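Local structure of tryparedoxin (Crithidia fasciculata, 1O8X) at residues D5-G10 with K102-E107; F32-A37 with M84-V89; T47-E52 with T130-P135; I51-K56 with K61-V66. The protein probably works as a thioredoxin-like thiol-disulfide oxidoreductase that passes electrons through a redox-active cysteine pair, one member of which is replaced in this variant. The protein carries 1 engineered substitution. One frame throughout, in Å; residues are numbered along the deposited sequence.

Contact 1. Residues D5-G10 with K102-E107; sequences DKYLPG and KHFNVE
Tyr-7, His-103 and Phe-104 gather into an aromatic cluster where the N-terminal loop meets the end of helix 94-103. The apolar part is made mainly by Tyr-7 and Phe-104: CE2 of Tyr-7 lies 3.6 Å from CZ of Phe-104. Their planes are only 30° apart, but the rings are offset almost past one another. His-103 comes in at the rim of the tyrosine, NE2 sitting 3.7 Å from Tyr-7 CE2 and near the plane of that ring, while its CD2 lies over the centre of the Phe-104 face. With CG anti to the backbone N (chi1 177°), the imidazole swings out toward the loop. Beside it, the extended chain of Lys-6 crosses at about a right angle and brings CE to 4.0 Å from His-103 NE2.

Polar contact runs through one water, which donates to Tyr-7 OH at 2.9 Å, is hydrogen-bonded to His-103 NE2 at 2.8 Å and takes a weak bond from Lys-6 NZ. Tyr-7 OH also bonds to Gly-120 O. A Schellman motif with Asn-105 as its C-prime residue ends the helix just beyond. The lysine ammonium, its NZ 4.5 Å from His-103 NE2, would tend to disfavour a protonated imidazole.

Contact 2. Residues F32-A37 with M84-V89; sequences FFYFSA and MPWLAV
Met-84 reaches in first, its straight side chain carrying the methyl CE to 4.4 Å from CE2 of Tyr-34, a loose apolar touch near the hydroxyl end of the ring. Pro-85 follows, and its CD lies over the same face of the Trp-86 indole as Met-84 CB, so that the residues just before the tryptophan back its ring. Trp-86 makes the closer approach: CZ2 of its six-membered ring stands 3.9 Å from Tyr-34 CD2, an oblique meeting in which the centroids of that ring and the tyrosine ring are 6.0 Å apart. In this thioredoxin fold strand 63-69 runs between strands 30-36 and 87-88, and the aromatic side chains meet on the side of the sheet covered by helix 41-57. Tyr-34 OH is hydrogen-bonded to Thr-47 OG1 of that helix, and Ser-36 CB lies 3.6 Å above one face of the tyrosine, toward its rim. The chain then enters strand 87-88, and Val-89 packs on Val-97 of helix 94-103.

Contact 3. Residues T47-E52 with T130-P135; sequences TPQLIE and TLVKDP
Leu-50 and Leu-131 meet methyl to methyl, their side chains crossing at about a right angle with CD1 of Leu-50 3.7 Å from CD1 of Leu-131. Both have CG anti to the backbone N (chi1 176° for Leu-50, -177° for Leu-131), and each offers its CD1 branch to the other. The other branch of Leu-131, CD2, rests against the backbone of helix 41-57, 3.9 Å from Gln-49 O. Further out, Gln-49 stretches past Val-132 at a slant: its OE1 lies 3.5 Å from Val-132 CG1, which also touches the amide carbon. This is van der Waals contact; the amide is held by a hydrogen bond from Gln-49 NE2 to Gly-45 O, one turn back. A type I turn from Leu-131 to Asp-134 bends the chain away after the leucine. The contact thus joins the long helix 41-57 to the region of helix 127-131 and the turn after it, which follow edge strand 122-124; Phe-46 and Phe-53 of the long helix also pack on Leu-131.

Contact 4. Residues I51-K56 with K61-V66; sequences IEFYDK and KNFEVV
Tyr-54 reaches across the strand, with Phe-63 and Val-65 as the two bumps beside it: its CD1 is 3.9 Å from Phe-63 CE1 and 3.7 Å from Val-65 CG2. Beyond them the phenol reaches Glu-64, where Tyr-54 OH donates to Glu-64 OE1 at 2.6 Å through the syn lone pair. Glu-64 starts out facing the other way, and a bend at chi2 (53°) curls its carboxylate back to this spot. The same OE1 accepts Val-65 N at 2.9 Å from the anti side, somewhat out of the carboxylate plane, so two donors pin a buried oxygen. All this lies within the right-handed beta-alpha-beta unit of strand 30-36, helix 41-57 and strand 63-69; segment 51-56 of the helix runs at 145° to strand residues 63-66, the axes 9.7 Å apart at closest. From the preceding position, Phe-53 pushes CE2 to 3.7 Å from Phe-63 CZ, the rings 25° from parallel but well offset. Phe-63 projects between Phe-53 and Tyr-54, CZ toward the first and CE1 toward the second, while Phe-32 and Phe-140 meet its ring from outside the two segments.

Overall arrangement
Contacts 2 and 4 are the buried pair, contacts 1 and 3 the partly buried ones nearer the surface. Contact 2 lies closest to the middle of the chain, its centre about 4 Å from the chain's centre, and shares the central sheet with contact 4, where the backbone of Phe-32 is hydrogen-bonded to those of Glu-64 and Val-66. Helix 41-57 serves both contacts 3 and 4, and Phe-53 packs against Leu-131 where they join. Contact 1 sits across the chain's centre from both, yet touches contact 2 through Tyr-7 on Phe-33. Chemistry follows place: contact 1 bridges its polar groups with water, contact 4 buries a direct tyrosine-glutamate bond, and contacts 2 and 3 meet by van der Waals packing.

Contact 1. Residues D5-G10 with K102-E107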
loop_
_atom_site.group_PDB
_atom_site.type_symbol
_atom_site.label_atom_id
_atom_site.label_comp_id
_atom_site.label_asym_id
_atom_site.label_seq_id
_atom_site.Cartn_x
_atom_site.Cartn_y
_atom_site.Cartn_z
ATOM N N ASP A 5 -10.058 -10.161 2.362
ATOM C CA ASP A 5 -11.464 -9.796 2.543
ATOM C C ASP A 5 -11.705 -9.037 3.849
ATOM O O ASP A 5 -12.559 -8.153 3.909
ATOM C CB ASP A 5 -12.366 -11.028 2.464
ATOM C CG ASP A 5 -13.746 -10.708 1.907
ATOM O OD1 ASP A 5 -13.877 -9.749 1.110
ATOM O OD2 ASP A 5 -14.768 -11.360 2.209
ATOM N N LYS A 6 -10.940 -9.382 4.878
ATOM C CA LYS A 6 -10.955 -8.681 6.158
ATOM C C LYS A 6 -10.691 -7.173 6.001
ATOM O O LYS A 6 -11.343 -6.342 6.641
ATOM C CB LYS A 6 -9.901 -9.305 7.076
ATOM C CG LYS A 6 -10.008 -8.924 8.529
ATOM C CD LYS A 6 -8.762 -9.348 9.282
ATOM C CE LYS A 6 -8.694 -8.661 10.632
ATOM N NZ LYS A 6 -7.925 -9.467 11.614
ATOM N N TYR A 7 -9.732 -6.836 5.139
ATOM C CA TYR A 7 -9.260 -5.461 4.985
ATOM C C TYR A 7 -9.977 -4.704 3.894
ATOM O O TYR A 7 -10.172 -3.494 3.997
ATOM C CB TYR A 7 -7.765 -5.479 4.679
ATOM C CG TYR A 7 -6.985 -6.165 5.758
ATOM C CD1 TYR A 7 -6.177 -7.254 5.473
ATOM C CD2 TYR A 7 -7.078 -5.738 7.078
ATOM C CE1 TYR A 7 -5.465 -7.892 6.472
ATOM C CE2 TYR A 7 -6.375 -6.359 8.073
ATOM C CZ TYR A 7 -5.581 -7.443 7.777
ATOM O OH TYR A 7 -4.885 -8.036 8.800
ATOM N N LEU A 8 -10.350 -5.440 2.852
ATOM C CA LEU A 8 -11.039 -4.900 1.687
ATOM C C LEU A 8 -12.300 -5.726 1.438
ATOM O O LEU A 8 -12.351 -6.498 0.473
ATOM C CB LEU A 8 -10.125 -4.948 0.453
ATOM C CG LEU A 8 -8.695 -4.398 0.551
ATOM C CD1 LEU A 8 -7.831 -4.929 -0.585
ATOM C CD2 LEU A 8 -8.702 -2.878 0.555
ATOM N N PRO A 9 -13.306 -5.573 2.304
ATOM C CA PRO A 9 -14.514 -6.399 2.214
ATOM C C PRO A 9 -15.300 -6.092 0.947
ATOM O O PRO A 9 -15.713 -4.952 0.721
ATOM C CB PRO A 9 -15.308 -6.022 3.474
ATOM C CG PRO A 9 -14.818 -4.680 3.868
ATOM C CD PRO A 9 -13.395 -4.595 3.406
ATOM N N GLY A 10 -15.456 -7.115 0.116
ATOM C CA GLY A 10 -16.261 -7.018 -1.086
ATOM C C GLY A 10 -15.663 -6.176 -2.194
ATOM O O GLY A 10 -16.381 -5.729 -3.086
ATOM N N LYS A 102 -8.637 3.253 10.275
ATOM C CA LYS A 102 -9.021 3.096 11.667
ATOM C C LYS A 102 -8.569 1.742 12.217
ATOM O O LYS A 102 -8.002 1.674 13.302
ATOM C CB LYS A 102 -10.540 3.288 11.841
ATOM C CG LYS A 102 -11.015 2.970 13.241
ATOM C CD LYS A 102 -12.479 3.295 13.469
ATOM C CE LYS A 102 -12.832 2.984 14.906
ATOM N NZ LYS A 102 -14.244 3.329 15.252
ATOM N N HIS A 103 -8.788 0.677 11.452
ATOM C CA HIS A 103 -8.420 -0.665 11.901
ATOM C C HIS A 103 -6.942 -0.756 12.287
ATOM O O HIS A 103 -6.598 -1.370 13.312
ATOM C CB HIS A 103 -8.731 -1.693 10.820
ATOM C CG HIS A 103 -8.306 -3.083 11.181
ATOM N ND1 HIS A 103 -8.975 -3.860 12.105
ATOM C CD2 HIS A 103 -7.240 -3.813 10.778
ATOM C CE1 HIS A 103 -8.357 -5.021 12.227
ATOM N NE2 HIS A 103 -7.299 -5.017 11.437
ATOM N N PHE A 104 -6.072 -0.139 11.484
ATOM C CA PHE A 104 -4.635 -0.133 11.761
ATOM C C PHE A 104 -4.141 1.040 12.571
ATOM O O PHE A 104 -2.938 1.226 12.714
ATOM C CB PHE A 104 -3.876 -0.220 10.439
ATOM C CG PHE A 104 -3.776 -1.611 9.938
ATOM C CD1 PHE A 104 -4.307 -1.972 8.709
ATOM C CD2 PHE A 104 -3.164 -2.587 10.740
ATOM C CE1 PHE A 104 -4.211 -3.335 8.274
ATOM C CE2 PHE A 104 -3.055 -3.887 10.325
ATOM C CZ PHE A 104 -3.591 -4.263 9.100
ATOM N N ASN A 105 -5.067 1.843 13.085
ATOM C CA ASN A 105 -4.716 3.033 13.848
ATOM C C ASN A 105 -3.697 3.913 13.126
ATOM O O ASN A 105 -2.715 4.378 13.705
ATOM C CB ASN A 105 -4.257 2.708 15.272
ATOM C CG ASN A 105 -4.256 3.937 16.157
ATOM O OD1 ASN A 105 -4.966 4.920 15.887
ATOM N ND2 ASN A 105 -3.444 3.911 17.195
ATOM N N VAL A 106 -3.969 4.169 11.853
ATOM C CA VAL A 106 -3.122 5.058 11.076
ATOM C C VAL A 106 -3.513 6.491 11.430
ATOM O O VAL A 106 -4.625 6.935 11.137
ATOM C CB VAL A 106 -3.296 4.834 9.567
ATOM C CG1 VAL A 106 -2.349 5.735 8.806
ATOM C CG2 VAL A 106 -3.044 3.383 9.193
ATOM N N GLU A 107 -2.587 7.213 12.035
ATOM C CA GLU A 107 -2.890 8.555 12.532
ATOM C C GLU A 107 -2.181 9.624 11.722
ATOM O O GLU A 107 -2.600 10.786 11.686
ATOM C CB GLU A 107 -2.477 8.671 13.986
ATOM C CG GLU A 107 -3.364 7.903 14.934
ATOM C CD GLU A 107 -3.055 8.271 16.360
ATOM O OE1 GLU A 107 -1.918 7.995 16.810
ATOM O OE2 GLU A 107 -3.942 8.851 17.012
HETATM O O HOH W 1 -5.504 -7.102 11.467
#

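Contact 2. Residues F32-A37 with M84-V89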
loop_
_atom_site.group_PDB
_atom_site.type_symbol
_atom_site.label_atom_id
_atom_site.label_comp_id
_atom_site.label_asym_id
_atom_site.label_seq_id
_atom_site.Cartn_x
_atom_site.Cartn_y
_atom_site.Cartn_z
ATOM N N PHE A 32 1.453 -4.693 0.859
ATOM C CA PHE A 32 1.645 -3.484 1.644
ATOM C C PHE A 32 0.559 -2.480 1.314
ATOM O O PHE A 32 0.439 -2.039 0.158
ATOM C CB PHE A 32 2.979 -2.827 1.299
ATOM C CG PHE A 32 4.181 -3.532 1.827
ATOM C CD1 PHE A 32 4.978 -4.254 0.949
ATOM C CD2 PHE A 32 4.567 -3.424 3.171
ATOM C CE1 PHE A 32 6.117 -4.901 1.382
ATOM C CE2 PHE A 32 5.706 -4.076 3.634
ATOM C CZ PHE A 32 6.496 -4.806 2.736
ATOM N N PHE A 33 -0.202 -2.072 2.317
ATOM C CA PHE A 33 -1.116 -0.938 2.200
ATOM C C PHE A 33 -0.328 0.337 2.424
ATOM O O PHE A 33 0.301 0.509 3.478
ATOM C CB PHE A 33 -2.227 -1.060 3.239
ATOM C CG PHE A 33 -3.071 -2.281 3.069
ATOM C CD1 PHE A 33 -3.137 -3.234 4.076
ATOM C CD2 PHE A 33 -3.811 -2.470 1.902
ATOM C CE1 PHE A 33 -3.940 -4.375 3.931
ATOM C CE2 PHE A 33 -4.604 -3.603 1.738
ATOM C CZ PHE A 33 -4.672 -4.554 2.766
ATOM N N TYR A 34 -0.325 1.204 1.415
ATOM C CA TYR A 34 0.412 2.467 1.465
ATOM C C TYR A 34 -0.573 3.600 1.645
ATOM O O TYR A 34 -1.315 3.940 0.731
ATOM C CB TYR A 34 1.229 2.663 0.183
ATOM C CG TYR A 34 2.032 3.953 0.181
ATOM C CD1 TYR A 34 2.700 4.385 1.331
ATOM C CD2 TYR A 34 2.132 4.739 -0.973
ATOM C CE1 TYR A 34 3.447 5.562 1.333
ATOM C CE2 TYR A 34 2.889 5.928 -0.974
ATOM C CZ TYR A 34 3.551 6.313 0.182
ATOM O OH TYR A 34 4.312 7.468 0.240
ATOM N N PHE A 35 -0.601 4.142 2.856
ATOM C CA PHE A 35 -1.489 5.262 3.188
ATOM C C PHE A 35 -0.742 6.561 2.924
ATOM O O PHE A 35 0.314 6.820 3.521
ATOM C CB PHE A 35 -1.912 5.191 4.660
ATOM C CG PHE A 35 -2.632 3.918 5.006
ATOM C CD1 PHE A 35 -1.923 2.767 5.347
ATOM C CD2 PHE A 35 -4.022 3.852 4.953
ATOM C CE1 PHE A 35 -2.592 1.576 5.633
ATOM C CE2 PHE A 35 -4.685 2.659 5.263
ATOM C CZ PHE A 35 -3.966 1.534 5.592
ATOM N N SER A 36 -1.272 7.356 2.002
ATOM C CA SER A 36 -0.626 8.605 1.614
ATOM C C SER A 36 -1.653 9.520 0.969
ATOM O O SER A 36 -2.808 9.149 0.836
ATOM C CB SER A 36 0.568 8.349 0.684
ATOM O OG SER A 36 1.308 9.550 0.571
ATOM N N ALA A 37 -1.225 10.722 0.586
ATOM C CA ALA A 37 -2.094 11.678 -0.084
ATOM C C ALA A 37 -1.234 12.633 -0.857
ATOM O O ALA A 37 -0.086 12.893 -0.482
ATOM C CB ALA A 37 -2.930 12.455 0.932
ATOM N N MET A 84 2.485 6.523 -9.595
ATOM C CA MET A 84 2.861 5.306 -8.872
ATOM C C MET A 84 2.807 4.080 -9.785
ATOM O O MET A 84 1.943 4.021 -10.671
ATOM C CB MET A 84 1.897 5.073 -7.713
ATOM C CG MET A 84 1.936 6.142 -6.641
ATOM S SD MET A 84 0.552 5.913 -5.498
ATOM C CE MET A 84 0.726 7.356 -4.481
ATOM N N PRO A 85 3.708 3.107 -9.576
ATOM C CA PRO A 85 3.753 1.912 -10.440
ATOM C C PRO A 85 2.898 0.717 -9.991
ATOM O O PRO A 85 2.828 -0.288 -10.700
ATOM C CB PRO A 85 5.235 1.531 -10.398
ATOM C CG PRO A 85 5.639 1.888 -8.982
ATOM C CD PRO A 85 4.872 3.157 -8.664
ATOM N N TRP A 86 2.278 0.817 -8.815
ATOM C CA TRP A 86 1.620 -0.316 -8.155
ATOM C C TRP A 86 0.092 -0.205 -8.247
ATOM O O TRP A 86 -0.437 0.323 -9.239
ATOM C CB TRP A 86 2.132 -0.437 -6.704
ATOM C CG TRP A 86 2.188 0.887 -5.969
ATOM C CD1 TRP A 86 1.124 1.698 -5.653
ATOM C CD2 TRP A 86 3.354 1.565 -5.513
ATOM N NE1 TRP A 86 1.568 2.824 -5.007
ATOM C CE2 TRP A 86 2.936 2.774 -4.913
ATOM C CE3 TRP A 86 4.722 1.263 -5.520
ATOM C CZ2 TRP A 86 3.843 3.686 -4.363
ATOM C CZ3 TRP A 86 5.608 2.156 -4.977
ATOM C CH2 TRP A 86 5.174 3.361 -4.408
ATOM N N LEU A 87 -0.620 -0.734 -7.249
ATOM C CA LEU A 87 -2.085 -0.792 -7.310
ATOM C C LEU A 87 -2.723 0.258 -6.418
ATOM O O LEU A 87 -2.039 0.865 -5.597
ATOM C CB LEU A 87 -2.581 -2.178 -6.896
ATOM C CG LEU A 87 -1.881 -3.381 -7.515
ATOM C CD1 LEU A 87 -2.518 -4.676 -7.026
ATOM C CD2 LEU A 87 -1.921 -3.300 -9.019
ATOM N N ALA A 88 -4.034 0.444 -6.556
ATOM C CA ALA A 88 -4.775 1.347 -5.684
ATOM C C ALA A 88 -6.174 0.853 -5.410
ATOM O O ALA A 88 -6.823 0.274 -6.286
ATOM C CB ALA A 88 -4.849 2.746 -6.291
ATOM N N VAL A 89 -6.645 1.099 -4.192
ATOM C CA VAL A 89 -8.079 0.957 -3.909
ATOM C C VAL A 89 -8.772 2.048 -4.715
ATOM O O VAL A 89 -8.349 3.201 -4.680
ATOM C CB VAL A 89 -8.399 1.129 -2.402
ATOM C CG1 VAL A 89 -9.911 1.048 -2.160
ATOM C CG2 VAL A 89 -7.664 0.078 -1.569
#

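Contact 3. Residues T47-E52 with T130-P135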
loop_
_atom_site.group_PDB
_atom_site.type_symbol
_atom_site.label_atom_id
_atom_site.label_comp_id
_atom_site.label_asym_id
_atom_site.label_seq_id
_atom_site.Cartn_x
_atom_site.Cartn_y
_atom_site.Cartn_z
ATOM N N THR A 47 7.949 8.635 -1.064
ATOM C CA THR A 47 7.418 7.883 -2.189
ATOM C C THR A 47 8.489 7.417 -3.188
ATOM O O THR A 47 8.458 6.258 -3.580
ATOM C CB THR A 47 6.243 8.611 -2.864
ATOM O OG1 THR A 47 5.217 8.831 -1.897
ATOM C CG2 THR A 47 5.572 7.698 -3.899
ATOM N N PRO A 48 9.444 8.263 -3.601
ATOM C CA PRO A 48 10.502 7.788 -4.513
ATOM C C PRO A 48 11.365 6.660 -3.935
ATOM O O PRO A 48 11.810 5.798 -4.681
ATOM C CB PRO A 48 11.341 9.052 -4.777
ATOM C CG PRO A 48 10.440 10.168 -4.440
ATOM C CD PRO A 48 9.589 9.705 -3.326
ATOM N N GLN A 49 11.587 6.661 -2.622
ATOM C CA GLN A 49 12.334 5.578 -1.981
ATOM C C GLN A 49 11.530 4.268 -2.030
ATOM O O GLN A 49 12.086 3.192 -2.255
ATOM C CB GLN A 49 12.706 5.960 -0.553
ATOM C CG GLN A 49 13.657 7.166 -0.490
ATOM C CD GLN A 49 13.866 7.642 0.926
ATOM O OE1 GLN A 49 14.678 7.076 1.659
ATOM N NE2 GLN A 49 13.129 8.678 1.326
ATOM N N LEU A 50 10.212 4.360 -1.854
ATOM C CA LEU A 50 9.356 3.192 -1.950
ATOM C C LEU A 50 9.308 2.712 -3.405
ATOM O O LEU A 50 9.346 1.499 -3.653
ATOM C CB LEU A 50 7.964 3.502 -1.386
ATOM C CG LEU A 50 6.943 2.372 -1.509
ATOM C CD1 LEU A 50 7.400 1.088 -0.822
ATOM C CD2 LEU A 50 5.634 2.845 -0.907
ATOM N N ILE A 51 9.278 3.638 -4.370
ATOM C CA ILE A 51 9.274 3.230 -5.777
ATOM C C ILE A 51 10.569 2.485 -6.131
ATOM O O ILE A 51 10.531 1.453 -6.799
ATOM C CB ILE A 51 9.061 4.448 -6.715
ATOM C CG1 ILE A 51 7.621 4.941 -6.604
ATOM C CG2 ILE A 51 9.375 4.086 -8.171
ATOM C CD1 ILE A 51 7.364 6.269 -7.335
ATOM N N GLU A 52 11.709 2.979 -5.655
ATOM C CA GLU A 52 12.984 2.317 -5.937
ATOM C C GLU A 52 13.002 0.905 -5.347
ATOM O O GLU A 52 13.419 -0.052 -6.000
ATOM C CB GLU A 52 14.125 3.139 -5.351
ATOM C CG GLU A 52 15.507 2.568 -5.621
ATOM C CD GLU A 52 16.641 3.500 -5.239
ATOM O OE1 GLU A 52 16.401 4.705 -4.940
ATOM O OE2 GLU A 52 17.780 2.998 -5.221
ATOM N N THR A 130 11.226 1.593 8.527
ATOM C CA THR A 130 12.333 0.649 8.365
ATOM C C THR A 130 12.874 0.660 6.937
ATOM O O THR A 130 14.079 0.466 6.730
ATOM C CB THR A 130 11.920 -0.773 8.765
ATOM O OG1 THR A 130 10.786 -1.161 7.987
ATOM C CG2 THR A 130 11.454 -0.828 10.234
ATOM N N LEU A 131 12.010 0.903 5.956
ATOM C CA LEU A 131 12.456 0.868 4.568
ATOM C C LEU A 131 13.544 1.901 4.290
ATOM O O LEU A 131 14.506 1.610 3.575
ATOM C CB LEU A 131 11.267 1.026 3.632
ATOM C CG LEU A 131 11.499 0.949 2.123
ATOM C CD1 LEU A 131 10.257 0.378 1.447
ATOM C CD2 LEU A 131 11.824 2.284 1.531
ATOM N N VAL A 132 13.391 3.108 4.834
ATOM C CA VAL A 132 14.356 4.164 4.521
ATOM C C VAL A 132 15.744 3.848 5.074
ATOM O O VAL A 132 16.738 4.375 4.581
ATOM C CB VAL A 132 13.868 5.575 4.909
ATOM C CG1 VAL A 132 12.567 5.915 4.214
ATOM C CG2 VAL A 132 13.728 5.696 6.394
ATOM N N LYS A 133 15.810 2.968 6.061
ATOM C CA LYS A 133 17.088 2.571 6.648
ATOM C C LYS A 133 17.631 1.268 6.085
ATOM O O LYS A 133 18.767 0.884 6.394
ATOM C CB LYS A 133 16.917 2.433 8.139
ATOM C CG LYS A 133 16.630 3.768 8.772
ATOM C CD LYS A 133 16.681 3.691 10.273
ATOM C CE LYS A 133 18.094 3.477 10.787
ATOM N NZ LYS A 133 18.907 4.723 10.747
ATOM N N ASP A 134 16.832 0.600 5.257
ATOM C CA ASP A 134 17.220 -0.692 4.722
ATOM C C ASP A 134 16.874 -0.758 3.246
ATOM O O ASP A 134 16.043 -1.571 2.853
ATOM C CB ASP A 134 16.544 -1.786 5.560
ATOM C CG ASP A 134 16.917 -3.198 5.138
ATOM O OD1 ASP A 134 18.022 -3.441 4.581
ATOM O OD2 ASP A 134 16.115 -4.131 5.385
ATOM N N PRO A 135 17.503 0.079 2.405
ATOM C CA PRO A 135 17.143 0.113 0.979
ATOM C C PRO A 135 17.386 -1.196 0.240
ATOM O O PRO A 135 16.754 -1.399 -0.790
ATOM C CB PRO A 135 18.032 1.222 0.403
ATOM C CG PRO A 135 19.167 1.329 1.350
ATOM C CD PRO A 135 18.585 1.039 2.712
#

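Contact 4. Residues I51-K56 with K61-V66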
loop_
_atom_site.group_PDB
_atom_site.type_symbol
_atom_site.label_atom_id
_atom_site.label_comp_id
_atom_site.label_asym_id
_atom_site.label_seq_id
_atom_site.Cartn_x
_atom_site.Cartn_y
_atom_site.Cartn_z
ATOM N N ILE A 51 9.278 3.638 -4.370
ATOM C CA ILE A 51 9.274 3.230 -5.777
ATOM C C ILE A 51 10.569 2.485 -6.131
ATOM O O ILE A 51 10.531 1.453 -6.799
ATOM C CB ILE A 51 9.061 4.448 -6.715
ATOM C CG1 ILE A 51 7.621 4.941 -6.604
ATOM C CG2 ILE A 51 9.375 4.086 -8.171
ATOM C CD1 ILE A 51 7.364 6.269 -7.335
ATOM N N GLU A 52 11.709 2.979 -5.655
ATOM C CA GLU A 52 12.984 2.317 -5.937
ATOM C C GLU A 52 13.002 0.905 -5.347
ATOM O O GLU A 52 13.419 -0.052 -6.000
ATOM C CB GLU A 52 14.125 3.139 -5.351
ATOM C CG GLU A 52 15.507 2.568 -5.621
ATOM C CD GLU A 52 16.641 3.500 -5.239
ATOM O OE1 GLU A 52 16.401 4.705 -4.940
ATOM O OE2 GLU A 52 17.780 2.998 -5.221
ATOM N N PHE A 53 12.560 0.770 -4.107
ATOM C CA PHE A 53 12.484 -0.535 -3.463
ATOM C C PHE A 53 11.526 -1.487 -4.187
ATOM O O PHE A 53 11.848 -2.664 -4.429
ATOM C CB PHE A 53 12.090 -0.353 -2.003
ATOM C CG PHE A 53 12.262 -1.601 -1.182
ATOM C CD1 PHE A 53 13.481 -1.878 -0.564
ATOM C CD2 PHE A 53 11.219 -2.514 -1.045
ATOM C CE1 PHE A 53 13.645 -3.049 0.195
ATOM C CE2 PHE A 53 11.382 -3.682 -0.300
ATOM C CZ PHE A 53 12.594 -3.939 0.318
ATOM N N TYR A 54 10.362 -0.968 -4.568
ATOM C CA TYR A 54 9.381 -1.751 -5.299
ATOM C C TYR A 54 9.960 -2.238 -6.620
ATOM O O TYR A 54 9.833 -3.418 -6.961
ATOM C CB TYR A 54 8.146 -0.891 -5.546
ATOM C CG TYR A 54 7.015 -1.542 -6.289
ATOM C CD1 TYR A 54 6.074 -2.303 -5.604
ATOM C CD2 TYR A 54 6.875 -1.391 -7.667
ATOM C CE1 TYR A 54 5.019 -2.896 -6.268
ATOM C CE2 TYR A 54 5.830 -1.981 -8.332
ATOM C CZ TYR A 54 4.908 -2.738 -7.635
ATOM O OH TYR A 54 3.858 -3.321 -8.273
ATOM N N ASP A 55 10.598 -1.340 -7.364
ATOM C CA ASP A 55 11.114 -1.727 -8.671
ATOM C C ASP A 55 12.178 -2.817 -8.534
ATOM O O ASP A 55 12.209 -3.762 -9.333
ATOM C CB ASP A 55 11.633 -0.502 -9.422
ATOM C CG ASP A 55 10.517 0.341 -10.038
ATOM O OD1 ASP A 55 9.339 -0.095 -10.123
ATOM O OD2 ASP A 55 10.757 1.480 -10.487
ATOM N N LYS A 56 13.035 -2.698 -7.517
ATOM C CA LYS A 56 14.102 -3.674 -7.291
ATOM C C LYS A 56 13.569 -5.036 -6.862
ATOM O O LYS A 56 14.094 -6.076 -7.276
ATOM C CB LYS A 56 15.047 -3.185 -6.195
ATOM C CG LYS A 56 16.016 -2.091 -6.602
ATOM C CD LYS A 56 16.853 -1.635 -5.400
ATOM C CE LYS A 56 17.821 -0.508 -5.748
ATOM N NZ LYS A 56 18.388 0.140 -4.523
ATOM N N LYS A 61 11.104 -10.522 -4.047
ATOM C CA LYS A 61 10.635 -10.627 -2.656
ATOM C C LYS A 61 9.117 -10.827 -2.560
ATOM O O LYS A 61 8.565 -10.851 -1.461
ATOM C CB LYS A 61 11.113 -9.440 -1.810
ATOM C CG LYS A 61 12.625 -9.368 -1.706
ATOM C CD LYS A 61 13.120 -8.409 -0.639
ATOM C CE LYS A 61 14.629 -8.208 -0.743
ATOM N NZ LYS A 61 15.382 -9.501 -0.688
ATOM N N ASN A 62 8.466 -10.987 -3.713
ATOM C CA ASN A 62 7.060 -11.384 -3.825
ATOM C C ASN A 62 6.084 -10.534 -3.003
ATOM O O ASN A 62 5.380 -11.016 -2.108
ATOM C CB ASN A 62 6.871 -12.874 -3.526
ATOM C CG ASN A 62 5.539 -13.401 -4.046
ATOM O OD1 ASN A 62 4.891 -14.205 -3.392
ATOM N ND2 ASN A 62 5.133 -12.953 -5.236
ATOM N N PHE A 63 6.042 -9.253 -3.324
ATOM C CA PHE A 63 5.097 -8.380 -2.666
ATOM C C PHE A 63 4.428 -7.447 -3.670
ATOM O O PHE A 63 4.890 -7.273 -4.810
ATOM C CB PHE A 63 5.746 -7.601 -1.502
ATOM C CG PHE A 63 6.808 -6.607 -1.921
ATOM C CD1 PHE A 63 6.461 -5.314 -2.295
ATOM C CD2 PHE A 63 8.152 -6.955 -1.898
ATOM C CE1 PHE A 63 7.446 -4.402 -2.667
ATOM C CE2 PHE A 63 9.139 -6.041 -2.251
ATOM C CZ PHE A 63 8.783 -4.759 -2.638
ATOM N N GLU A 64 3.350 -6.834 -3.210
ATOM C CA GLU A 64 2.637 -5.817 -3.963
ATOM C C GLU A 64 2.357 -4.649 -3.047
ATOM O O GLU A 64 2.340 -4.821 -1.829
ATOM C CB GLU A 64 1.322 -6.413 -4.496
ATOM C CG GLU A 64 0.552 -5.526 -5.466
ATOM C CD GLU A 64 1.402 -5.037 -6.626
ATOM O OE1 GLU A 64 2.049 -3.971 -6.503
ATOM O OE2 GLU A 64 1.433 -5.733 -7.658
ATOM N N VAL A 65 2.160 -3.469 -3.633
ATOM C CA VAL A 65 1.793 -2.256 -2.898
ATOM C C VAL A 65 0.400 -1.827 -3.361
ATOM O O VAL A 65 0.130 -1.767 -4.566
ATOM C CB VAL A 65 2.834 -1.118 -3.085
ATOM C CG1 VAL A 65 2.357 0.154 -2.392
ATOM C CG2 VAL A 65 4.175 -1.529 -2.532
ATOM N N VAL A 66 -0.480 -1.538 -2.405
ATOM C CA VAL A 66 -1.824 -1.062 -2.678
ATOM C C VAL A 66 -1.974 0.318 -2.046
ATOM O O VAL A 66 -1.984 0.458 -0.823
ATOM C CB VAL A 66 -2.885 -2.027 -2.124
ATOM C CG1 VAL A 66 -4.288 -1.495 -2.376
ATOM C CG2 VAL A 66 -2.717 -3.412 -2.749
#